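Local coordinates for protein beta-1,4-galactanase (Thielavia heterothallica, PDB 1HJS) that hydrolyses beta-1,4-galactosidic linkages in type I arabinogalactans, as a family 53 glycoside hydrolase built on a TIM barrel, at residues Trp142-Gly145 with Ala151-Ala154; Thr246-Ser251 with Thr274-Asn279; Tyr257-Asp262 with Ile266-Glu271. One frame throughout, in Å; residues are numbered along the deposited sequence.

Contact 1: residues Trp142-Gly145 with Ala151-Ala154; sequences WPTG and ANIA
N152, in the first turn of helix 150-165, extends its side-chain amide to the backbone carbonyl of T144, in the loop linking the two short strands 139-140 and 145-146. The hydrogen bond from N152 ND2 to T144 O measures 3.0 Å, with an N-H...O angle of 159°. The acceptor lies only 4° out of the amide plane of N152, so the donor end is well aligned, whereas at the acceptor end ND2 approaches somewhat tilted from the carbonyl plane. The first torsion of N152, with CG beside the backbone N (chi1 -76°), swings the amide to this carbonyl; CB, set by the backbone, stands 3.2 Å from T144 O. The side chains of T144 and N152 cross at about a right angle, and the methyl CG2 of T144 comes 3.8 Å from N152 ND2. The other branch of T144 has a separate task: OG1 is hydrogen-bonded to the carbonyl of S100, and the side chain also touches I102 and L105 of helix 102-122.

One residue further on, the contact changes character. I153 sets CG1 and CD1 against the carbonyl oxygen of G145, at 3.2 and 3.5 Å from G145 O. The backbones are near each other here, the CA atoms of G145 and I153 being 4.9 Å apart. I153 continues onto W191 and V195, so helix 102-122 lies at the T144/N152 end and helix 185-196 at I153.

Two successive carbonyls are thus treated differently, one receiving an amide N-H and the next lying against aliphatic carbon. The evidence is for one directional bond, specific in donor and acceptor, accompanied by van der Waals contact of I153 with the G145 carbonyl; together they join the hairpin after barrel strand 129-132 to the helix following it.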
# COMPACT_ATOMS: atom_id res chain seq x y z
N TRP A 142 0.24 -18.98 2.43
CA TRP A 142 1.21 -20.07 2.47
C TRP A 142 0.70 -21.28 3.24
O TRP A 142 -0.07 -21.14 4.19
CB TRP A 142 2.51 -19.59 3.12
CG TRP A 142 3.24 -18.55 2.34
CD1 TRP A 142 2.94 -18.09 1.10
CD2 TRP A 142 4.44 -17.88 2.75
NE1 TRP A 142 3.89 -17.16 0.70
CE2 TRP A 142 4.82 -17.02 1.70
CE3 TRP A 142 5.24 -17.93 3.90
CZ2 TRP A 142 5.96 -16.22 1.76
CZ3 TRP A 142 6.37 -17.13 3.96
CH2 TRP A 142 6.72 -16.28 2.90
N PRO A 143 1.16 -22.48 2.86
CA PRO A 143 2.10 -22.74 1.76
C PRO A 143 1.37 -22.95 0.44
O PRO A 143 2.01 -23.11 -0.60
CB PRO A 143 2.82 -24.03 2.19
CG PRO A 143 2.15 -24.47 3.49
CD PRO A 143 0.85 -23.72 3.59
N THR A 144 0.05 -22.97 0.50
CA THR A 144 -0.76 -23.20 -0.69
C THR A 144 -0.43 -22.24 -1.84
O THR A 144 -0.30 -22.67 -2.98
CB THR A 144 -2.26 -23.09 -0.35
OG1 THR A 144 -2.53 -23.86 0.83
CG2 THR A 144 -3.10 -23.65 -1.51
N GLY A 145 -0.30 -20.96 -1.53
CA GLY A 145 0.01 -19.98 -2.56
C GLY A 145 1.45 -19.50 -2.52
O GLY A 145 1.76 -18.40 -2.97
N ALA A 151 0.58 -22.11 -10.37
CA ALA A 151 -0.79 -22.50 -10.69
C ALA A 151 -1.73 -22.08 -9.57
O ALA A 151 -2.79 -21.50 -9.82
CB ALA A 151 -0.86 -24.02 -10.92
N ASN A 152 -1.35 -22.37 -8.33
CA ASN A 152 -2.17 -22.03 -7.18
C ASN A 152 -2.30 -20.52 -6.99
O ASN A 152 -3.38 -20.01 -6.70
CB ASN A 152 -1.59 -22.66 -5.90
CG ASN A 152 -1.88 -24.16 -5.81
OD1 ASN A 152 -2.48 -24.75 -6.70
ND2 ASN A 152 -1.45 -24.77 -4.71
N ILE A 153 -1.20 -19.81 -7.17
CA ILE A 153 -1.20 -18.35 -7.02
C ILE A 153 -2.15 -17.72 -8.03
O ILE A 153 -2.99 -16.88 -7.68
CB ILE A 153 0.21 -17.78 -7.23
CG1 ILE A 153 1.14 -18.28 -6.12
CG2 ILE A 153 0.16 -16.25 -7.23
CD1 ILE A 153 2.59 -17.89 -6.30
N ALA A 154 -2.03 -18.12 -9.30
CA ALA A 154 -2.90 -17.57 -10.34
C ALA A 154 -4.36 -17.87 -10.02
O ALA A 154 -5.23 -17.02 -10.17
CB ALA A 154 -2.53 -18.16 -11.70

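Contact 2: residues Thr246-Ser251 with Thr274-Asn279; sequences TNWPIS and TTFITN
F276, on helix 270-285 of the TIM barrel, packs its ring against W248 in the loop that leaves barrel strand 240-245. The pair is an offset stack: the F276 ring and the six-membered ring of W248 have centroids 4.7 Å apart and planes inclined by 29°. W248 CE3 sits over one face of the F276 ring, displaced toward its rim, and comes within 3.4 Å of F276 CD1. Both residues hold CG anti to the backbone N (chi1 -176° for W248), which directs the two rings toward each other between loop and helix. On the indole, F276 CB covers one face and P249 CD the opposite one, so both faces are met, each near the rim.

Polar atoms meet the same phenylalanine. T246 OG1 approaches the ring edge near its plane, 3.3 Å from F276 CE2, and N247 O lies 3.4 Å from that carbon. This carbonyl oxygen is buried by the contact and has no hydrogen-bonding partner in the model.

A second shell fixes these groups. T246 OG1 is hydrogen-bonded to the carbonyl of F213, W248 N to the hydroxyl of Y295, and W248 NE1 to the carbonyl of P267, which settles the rotation of the indole. The CB of N247 points away from the helix, and its ND2 is hydrogen-bonded to the carbonyl of W296. The setting is close to catalysis: the side chain of T246 is about 6 Å from that of E245, assigned as the nucleophile, which directly precedes it in the chain.

The helix itself carries an added bond beside F276. T274 O accepts from T278 N at 2.9 Å and from T278 OG1 at 2.6 Å, the two donors arriving from opposite faces of the carbonyl plane.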
# COMPACT_ATOMS: atom_id res chain seq x y z
N THR A 246 6.18 4.00 0.45
CA THR A 246 7.48 4.65 0.39
C THR A 246 7.67 5.49 1.66
O THR A 246 6.70 5.87 2.32
CB THR A 246 7.64 5.54 -0.87
OG1 THR A 246 9.02 5.88 -1.05
CG2 THR A 246 6.82 6.82 -0.74
N ASN A 247 8.93 5.73 2.00
CA ASN A 247 9.32 6.50 3.19
C ASN A 247 10.63 7.23 2.90
O ASN A 247 11.39 6.83 2.01
CB ASN A 247 9.63 5.56 4.37
CG ASN A 247 8.43 5.17 5.21
OD1 ASN A 247 8.56 4.34 6.11
ND2 ASN A 247 7.27 5.77 4.94
N TRP A 248 10.88 8.29 3.65
CA TRP A 248 12.14 9.02 3.61
C TRP A 248 12.32 9.52 5.03
O TRP A 248 11.42 10.11 5.62
CB TRP A 248 12.16 10.20 2.64
CG TRP A 248 13.54 10.80 2.62
CD1 TRP A 248 13.97 11.89 3.33
CD2 TRP A 248 14.69 10.28 1.96
NE1 TRP A 248 15.33 12.06 3.15
CE2 TRP A 248 15.79 11.09 2.31
CE3 TRP A 248 14.91 9.19 1.10
CZ2 TRP A 248 17.09 10.85 1.84
CZ3 TRP A 248 16.20 8.95 0.62
CH2 TRP A 248 17.27 9.78 1.00
N PRO A 249 13.50 9.28 5.62
CA PRO A 249 13.73 9.71 7.00
C PRO A 249 14.04 11.16 7.29
O PRO A 249 14.67 11.86 6.49
CB PRO A 249 14.85 8.78 7.46
CG PRO A 249 15.66 8.61 6.23
CD PRO A 249 14.64 8.49 5.11
N ILE A 250 13.57 11.62 8.45
CA ILE A 250 13.88 12.96 8.92
C ILE A 250 15.03 12.74 9.90
O ILE A 250 15.64 13.68 10.39
CB ILE A 250 12.68 13.64 9.64
CG1 ILE A 250 12.15 12.76 10.77
CG2 ILE A 250 11.59 13.95 8.63
CD1 ILE A 250 11.01 13.42 11.54
N SER A 251 15.32 11.47 10.16
CA SER A 251 16.41 11.08 11.05
C SER A 251 16.81 9.63 10.80
O SER A 251 15.97 8.73 10.85
CB SER A 251 16.00 11.27 12.51
OG SER A 251 17.08 10.92 13.37
N THR A 274 10.44 16.12 1.36
CA THR A 274 9.69 16.72 0.26
C THR A 274 10.41 16.49 -1.06
O THR A 274 9.77 16.23 -2.08
CB THR A 274 9.46 18.24 0.45
OG1 THR A 274 10.69 18.94 0.27
CG2 THR A 274 8.93 18.52 1.85
N THR A 275 11.74 16.56 -1.05
CA THR A 275 12.51 16.35 -2.27
C THR A 275 12.37 14.91 -2.75
O THR A 275 12.09 14.67 -3.92
CB THR A 275 14.00 16.66 -2.06
OG1 THR A 275 14.16 18.06 -1.75
CG2 THR A 275 14.80 16.32 -3.31
N PHE A 276 12.56 13.96 -1.84
CA PHE A 276 12.46 12.55 -2.19
C PHE A 276 11.06 12.20 -2.69
O PHE A 276 10.90 11.59 -3.75
CB PHE A 276 12.79 11.67 -0.99
CG PHE A 276 12.70 10.19 -1.28
CD1 PHE A 276 13.70 9.55 -2.01
CD2 PHE A 276 11.62 9.44 -0.83
CE1 PHE A 276 13.63 8.18 -2.28
CE2 PHE A 276 11.53 8.07 -1.10
CZ PHE A 276 12.53 7.44 -1.83
N ILE A 277 10.05 12.58 -1.92
CA ILE A 277 8.66 12.29 -2.30
C ILE A 277 8.32 12.90 -3.66
O ILE A 277 7.72 12.24 -4.50
CB ILE A 277 7.68 12.82 -1.24
CG1 ILE A 277 7.90 12.08 0.09
CG2 ILE A 277 6.24 12.64 -1.71
CD1 ILE A 277 7.12 12.62 1.26
N THR A 278 8.71 14.15 -3.87
CA THR A 278 8.43 14.83 -5.13
C THR A 278 9.14 14.12 -6.29
O THR A 278 8.59 13.96 -7.38
CB THR A 278 8.87 16.31 -5.07
OG1 THR A 278 8.15 16.98 -4.02
CG2 THR A 278 8.57 17.01 -6.39
N ASN A 279 10.37 13.68 -6.04
CA ASN A 279 11.13 12.98 -7.07
C ASN A 279 10.50 11.63 -7.42
O ASN A 279 10.37 11.29 -8.59
CB ASN A 279 12.59 12.79 -6.64
CG ASN A 279 13.38 14.08 -6.71
OD1 ASN A 279 12.88 15.10 -7.18
ND2 ASN A 279 14.63 14.03 -6.26

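Contact 3: residues Tyr257-Asp262 with Ile266-Glu271; sequences YSFPSD and IPFSPE
The long excursion between barrel strand 240-245 and helix 270-285 of this TIM barrel folds back on itself where F268 meets F259 in an edge-to-face (T-shaped) aromatic pair. The two side chains come from opposite directions. Their ring centroids are 5.2 Å apart and the planes make 60°, so the geometry is a tilted T. F268 supplies the edge: its CZ stands 3.8 Å above the F259 plane, offset toward the rim, while its CE1 makes the closest approach, 3.6 Å to F259 CE2. F259 CE2 in turn lies near the plane of the F268 ring. The first torsion of F268, which puts CG beside the backbone N (chi1 -62°), brings the far end of the ring closer to F259 than its CB direction alone would suggest.

No hydrogen bond joins the two segments; the link is apolar. F259 is the more buried partner; it also meets W248 with planes at about 85° and touches C310, half of the C252-C310 disulfide. F268 is partly exposed and rests on P249.

Polar bonds fix the loop around the pair. The carboxylate of D262 accepts from the backbone N atoms of L223 and S224, at the start of helix 223-237, and F259 O accepts from NZ of K264. Just past F268 the chain enters helix 270-285, with S269 in the N-cap position: its OG accepts a hydrogen bond from the backbone N of G272.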
# COMPACT_ATOMS: atom_id res chain seq x y z
N TYR A 257 21.69 -0.41 5.87
CA TYR A 257 22.18 -0.51 4.50
C TYR A 257 22.58 0.86 3.98
O TYR A 257 22.07 1.88 4.44
CB TYR A 257 21.10 -1.08 3.58
CG TYR A 257 20.57 -2.43 3.98
CD1 TYR A 257 19.49 -2.54 4.86
CD2 TYR A 257 21.15 -3.60 3.50
CE1 TYR A 257 19.00 -3.79 5.25
CE2 TYR A 257 20.67 -4.85 3.88
CZ TYR A 257 19.60 -4.94 4.75
OH TYR A 257 19.13 -6.17 5.15
N SER A 258 23.50 0.88 3.02
CA SER A 258 23.93 2.14 2.43
C SER A 258 22.77 2.61 1.55
O SER A 258 22.06 1.79 0.96
CB SER A 258 25.18 1.91 1.57
OG SER A 258 26.22 1.32 2.34
N PHE A 259 22.57 3.92 1.48
CA PHE A 259 21.49 4.46 0.66
C PHE A 259 21.84 4.43 -0.82
O PHE A 259 23.01 4.43 -1.19
CB PHE A 259 21.16 5.89 1.11
CG PHE A 259 20.15 5.95 2.23
CD1 PHE A 259 20.38 5.27 3.42
CD2 PHE A 259 18.97 6.67 2.08
CE1 PHE A 259 19.43 5.31 4.45
CE2 PHE A 259 18.03 6.71 3.10
CZ PHE A 259 18.26 6.03 4.29
N PRO A 260 20.82 4.40 -1.69
CA PRO A 260 21.05 4.37 -3.14
C PRO A 260 21.87 5.58 -3.57
O PRO A 260 21.70 6.68 -3.04
CB PRO A 260 19.64 4.39 -3.72
CG PRO A 260 18.84 3.66 -2.67
CD PRO A 260 19.38 4.27 -1.39
N SER A 261 22.75 5.38 -4.54
CA SER A 261 23.62 6.44 -5.02
C SER A 261 22.93 7.74 -5.45
O SER A 261 23.43 8.82 -5.14
CB SER A 261 24.49 5.93 -6.17
OG SER A 261 23.70 5.54 -7.28
N ASP A 262 21.80 7.65 -6.14
CA ASP A 262 21.13 8.87 -6.58
C ASP A 262 20.21 9.57 -5.59
O ASP A 262 19.40 10.42 -5.99
CB ASP A 262 20.39 8.66 -7.92
CG ASP A 262 19.44 7.48 -7.89
OD1 ASP A 262 19.02 7.06 -6.79
OD2 ASP A 262 19.10 6.98 -8.99
N ILE A 266 20.29 13.80 -0.67
CA ILE A 266 19.07 14.27 -0.03
C ILE A 266 19.28 14.16 1.48
O ILE A 266 19.61 13.09 1.99
CB ILE A 266 17.85 13.41 -0.43
CG1 ILE A 266 17.66 13.45 -1.95
CG2 ILE A 266 16.60 13.95 0.26
CD1 ILE A 266 16.48 12.64 -2.45
N PRO A 267 19.10 15.27 2.21
CA PRO A 267 19.28 15.26 3.66
C PRO A 267 18.14 14.58 4.41
O PRO A 267 17.03 14.46 3.90
CB PRO A 267 19.37 16.74 3.99
CG PRO A 267 18.39 17.34 3.02
CD PRO A 267 18.74 16.61 1.73
N PHE A 268 18.44 14.13 5.63
CA PHE A 268 17.42 13.51 6.47
C PHE A 268 16.79 14.66 7.24
O PHE A 268 17.32 15.09 8.27
CB PHE A 268 18.06 12.51 7.44
CG PHE A 268 18.75 11.37 6.77
CD1 PHE A 268 18.18 10.76 5.66
CD2 PHE A 268 19.96 10.88 7.26
CE1 PHE A 268 18.81 9.68 5.03
CE2 PHE A 268 20.60 9.81 6.64
CZ PHE A 268 20.02 9.20 5.53
N SER A 269 15.69 15.17 6.70
CA SER A 269 14.97 16.29 7.30
C SER A 269 13.65 16.43 6.56
O SER A 269 13.44 15.79 5.54
CB SER A 269 15.78 17.57 7.10
OG SER A 269 15.91 17.86 5.72
N PRO A 270 12.75 17.28 7.07
CA PRO A 270 11.46 17.46 6.38
C PRO A 270 11.69 17.94 4.95
O PRO A 270 11.00 17.53 4.03
CB PRO A 270 10.75 18.49 7.25
CG PRO A 270 11.25 18.15 8.63
CD PRO A 270 12.74 17.95 8.38
N GLU A 271 12.67 18.83 4.79
CA GLU A 271 12.99 19.36 3.47
C GLU A 271 13.42 18.21 2.56
O GLU A 271 13.04 18.14 1.39
CB GLU A 271 14.13 20.39 3.57
CG GLU A 271 13.78 21.69 4.29
CD GLU A 271 13.46 21.52 5.77
OE1 GLU A 271 14.13 20.71 6.45
OE2 GLU A 271 12.54 22.21 6.26

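Overall arrangement
Contacts 2 and 3 adjoin, with centres 8 Å apart, and contact 3 is nested in the loop closed by contact 2; both involve helix 270-285 or its entry. Contact 1 lies across the molecule from contact 2, about 35 Å between centres, at the hairpin after strand 129-132 and helix 150-165. Contact 2 lies nearest the chain centre, at 16 Å, with all its touching residues buried and the assigned nucleophile near; contacts 1 and 3 lie 21 and 22 Å out, away from the annotated sites. Contact 1 is still buried, contact 3 only partly. Contact 1 alone has a hydrogen bond between its segments; contact 2 relies on an offset stack, contact 3 on an edge-to-face pair.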